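Local coordinates for CRISPR-associated endoribonuclease Cse3 (Thermus thermophilus, PDB 2Y8Y), which is an endoribonuclease that binds CRISPR repeat RNA, cleaves it and retains the processed crRNA, as part of bacterial defence against viruses and plasmids, at residues M5-L10 with K87-A92. Residues are numbered along the deposited sequence; the frame is centred on the assembly and turned at random.
Sequences MWLTKL and KPFHPA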
loop_
_atom_site.group_PDB
_atom_site.type_symbol
_atom_site.label_atom_id
_atom_site.label_comp_id
_atom_site.label_asym_id
_atom_site.label_seq_id
_atom_site.Cartn_x
_atom_site.Cartn_y
_atom_site.Cartn_z
ATOM N N MET A 5 12.764 -0.626 7.271
ATOM C CA MET A 5 11.340 -0.421 7.086
ATOM C C MET A 5 10.691 -1.170 8.233
ATOM O O MET A 5 11.249 -2.153 8.729
ATOM C CB MET A 5 10.877 -0.960 5.729
ATOM C CG MET A 5 11.813 -0.552 4.592
ATOM S SD MET A 5 11.547 -1.469 3.078
ATOM C CE MET A 5 9.917 -0.883 2.700
ATOM N N TRP A 6 9.546 -0.686 8.691
ATOM C CA TRP A 6 8.835 -1.320 9.794
ATOM C C TRP A 6 7.461 -1.775 9.346
ATOM O O TRP A 6 6.716 -1.008 8.733
ATOM C CB TRP A 6 8.677 -0.347 10.961
ATOM C CG TRP A 6 9.964 -0.031 11.628
ATOM C CD1 TRP A 6 10.888 0.879 11.226
ATOM C CD2 TRP A 6 10.477 -0.638 12.820
ATOM N NE1 TRP A 6 11.961 0.882 12.102
ATOM C CE2 TRP A 6 11.725 -0.040 13.089
ATOM C CE3 TRP A 6 9.995 -1.623 13.687
ATOM C CZ2 TRP A 6 12.504 -0.403 14.194
ATOM C CZ3 TRP A 6 10.765 -1.976 14.780
ATOM C CH2 TRP A 6 12.004 -1.369 15.022
ATOM N N LEU A 7 7.127 -3.023 9.652
ATOM C CA LEU A 7 5.801 -3.547 9.403
ATOM C C LEU A 7 5.081 -3.758 10.720
ATOM O O LEU A 7 5.589 -4.453 11.596
ATOM C CB LEU A 7 5.878 -4.879 8.662
ATOM C CG LEU A 7 6.559 -4.780 7.308
ATOM C CD1 LEU A 7 6.470 -6.094 6.543
ATOM C CD2 LEU A 7 5.927 -3.638 6.532
ATOM N N THR A 8 3.905 -3.155 10.865
ATOM C CA THR A 8 3.073 -3.372 12.043
ATOM C C THR A 8 1.751 -3.972 11.618
ATOM O O THR A 8 1.085 -3.446 10.738
ATOM C CB THR A 8 2.763 -2.051 12.776
ATOM O OG1 THR A 8 3.989 -1.371 13.075
ATOM C CG2 THR A 8 1.981 -2.304 14.070
ATOM N N LYS A 9 1.374 -5.077 12.252
ATOM C CA LYS A 9 0.041 -5.625 12.086
ATOM C C LYS A 9 -0.837 -5.131 13.223
ATOM O O LYS A 9 -0.525 -5.352 14.401
ATOM C CB LYS A 9 0.086 -7.152 12.097
ATOM C CG LYS A 9 -1.273 -7.819 12.000
ATOM C CD LYS A 9 -1.118 -9.327 11.907
ATOM C CE LYS A 9 -2.407 -10.046 12.253
ATOM N NZ LYS A 9 -2.177 -11.511 12.390
ATOM N N LEU A 10 -1.926 -4.453 12.877
ATOM C CA LEU A 10 -2.930 -4.059 13.860
ATOM C C LEU A 10 -4.196 -4.872 13.642
ATOM O O LEU A 10 -4.710 -4.941 12.528
ATOM C CB LEU A 10 -3.267 -2.570 13.739
ATOM C CG LEU A 10 -2.120 -1.560 13.734
ATOM C CD1 LEU A 10 -2.628 -0.178 13.353
ATOM C CD2 LEU A 10 -1.406 -1.507 15.082
ATOM N N LYS A 87 7.833 -5.044 13.292
ATOM C CA LYS A 87 8.997 -5.784 12.816
ATOM C C LYS A 87 9.833 -4.936 11.857
ATOM O O LYS A 87 9.342 -4.473 10.817
ATOM C CB LYS A 87 8.556 -7.080 12.124
ATOM C CG LYS A 87 9.699 -7.887 11.522
ATOM C CD LYS A 87 10.741 -8.233 12.576
ATOM C CE LYS A 87 12.030 -8.744 11.945
ATOM N NZ LYS A 87 13.076 -9.017 12.972
ATOM N N PRO A 88 11.100 -4.704 12.204
ATOM C CA PRO A 88 11.970 -3.996 11.267
ATOM C C PRO A 88 12.506 -4.972 10.242
ATOM O O PRO A 88 12.948 -6.066 10.595
ATOM C CB PRO A 88 13.099 -3.487 12.163
ATOM C CG PRO A 88 13.199 -4.527 13.244
ATOM C CD PRO A 88 11.784 -5.020 13.474
ATOM N N PHE A 89 12.439 -4.601 8.973
ATOM C CA PHE A 89 13.023 -5.438 7.945
ATOM C C PHE A 89 13.901 -4.617 7.013
ATOM O O PHE A 89 13.718 -3.408 6.856
ATOM C CB PHE A 89 11.953 -6.234 7.193
ATOM C CG PHE A 89 10.998 -5.389 6.431
ATOM C CD1 PHE A 89 10.101 -4.571 7.090
ATOM C CD2 PHE A 89 10.996 -5.404 5.046
ATOM C CE1 PHE A 89 9.221 -3.782 6.382
ATOM C CE2 PHE A 89 10.113 -4.620 4.332
ATOM C CZ PHE A 89 9.225 -3.809 5.001
ATOM N N HIS A 90 14.880 -5.285 6.433
ATOM C CA HIS A 90 15.818 -4.658 5.525
ATOM C C HIS A 90 15.808 -5.515 4.279
ATOM O O HIS A 90 16.545 -6.499 4.198
ATOM C CB HIS A 90 17.219 -4.663 6.128
ATOM C CG HIS A 90 17.316 -3.947 7.437
ATOM N ND1 HIS A 90 17.734 -2.640 7.539
ATOM C CD2 HIS A 90 17.036 -4.355 8.699
ATOM C CE1 HIS A 90 17.718 -2.271 8.811
ATOM N NE2 HIS A 90 17.302 -3.294 9.531
ATOM N N PRO A 91 14.966 -5.155 3.306
ATOM C CA PRO A 91 14.831 -6.021 2.135
ATOM C C PRO A 91 16.170 -6.278 1.481
ATOM O O PRO A 91 16.986 -5.370 1.365
ATOM C CB PRO A 91 13.921 -5.214 1.205
ATOM C CG PRO A 91 13.110 -4.364 2.140
ATOM C CD PRO A 91 14.074 -3.987 3.246
ATOM N N ALA A 92 16.393 -7.519 1.071
ATOM C CA ALA A 92 17.623 -7.887 0.393
ATOM C C ALA A 92 17.281 -8.328 -1.017
ATOM O O ALA A 92 17.301 -9.513 -1.331
ATOM C CB ALA A 92 18.335 -9.005 1.137
#
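Residues Met5-Leu7 and Lys87-Phe89 form an antiparallel β-pair between strand 5-12 and strand 81-89, one of the two edge strands of the four-stranded sheet, in a protein of ferredoxin-like fold, about 13 Å from the bound RNA at the nearest atom. The evidence is the register: Met5 with Phe89 and Leu7 with Lys87 are hydrogen-bonded pairs on either side of the non-hydrogen-bonded pair Trp6-Pro88, whose CA atoms lie 4.4 Å apart. Four backbone bonds join the strands; the shortest, Phe89 N to Met5 O, measures 2.7 Å, with Pro88 CA also close to that oxygen. Pro88 has no N-H to give, but its place in a non-hydrogen-bonded pair asks for none toward strand 5-12.

The two faces are packed differently. On the Trp6 face, Pro88 CB sits 3.6 Å from the centroid of the six-membered indole ring and only 5° off its normal, a CH-pi contact, while Pro88 CD approaches Trp6 CZ3 at 3.5 Å. Elsewhere Trp6 touches Pro71 and Pro86. On the other face the Phe89 ring reaches back over strand 5-12, since chi1 of 64° holds CG between the backbone N and the carbonyl carbon. Met5 CB covers one side of this ring and Leu7 CD1 the other, the latter 4.0 Å from the centroid. Met5 SD lies 4.3 Å from the same centroid but 40° off the normal, an oblique Met-aromatic contact. The bend at chi3 of Met5 returns CE toward Phe89 CZ (3.8 Å), and SD also meets Pro91 CG, which follows the strand. Helix 189-198 touches Met5 and Pro91.

Four backbone bonds thus fix the register, and the side-chain contacts that reinforce it on both faces are apolar and aromatic, with no salt bridge between the segments.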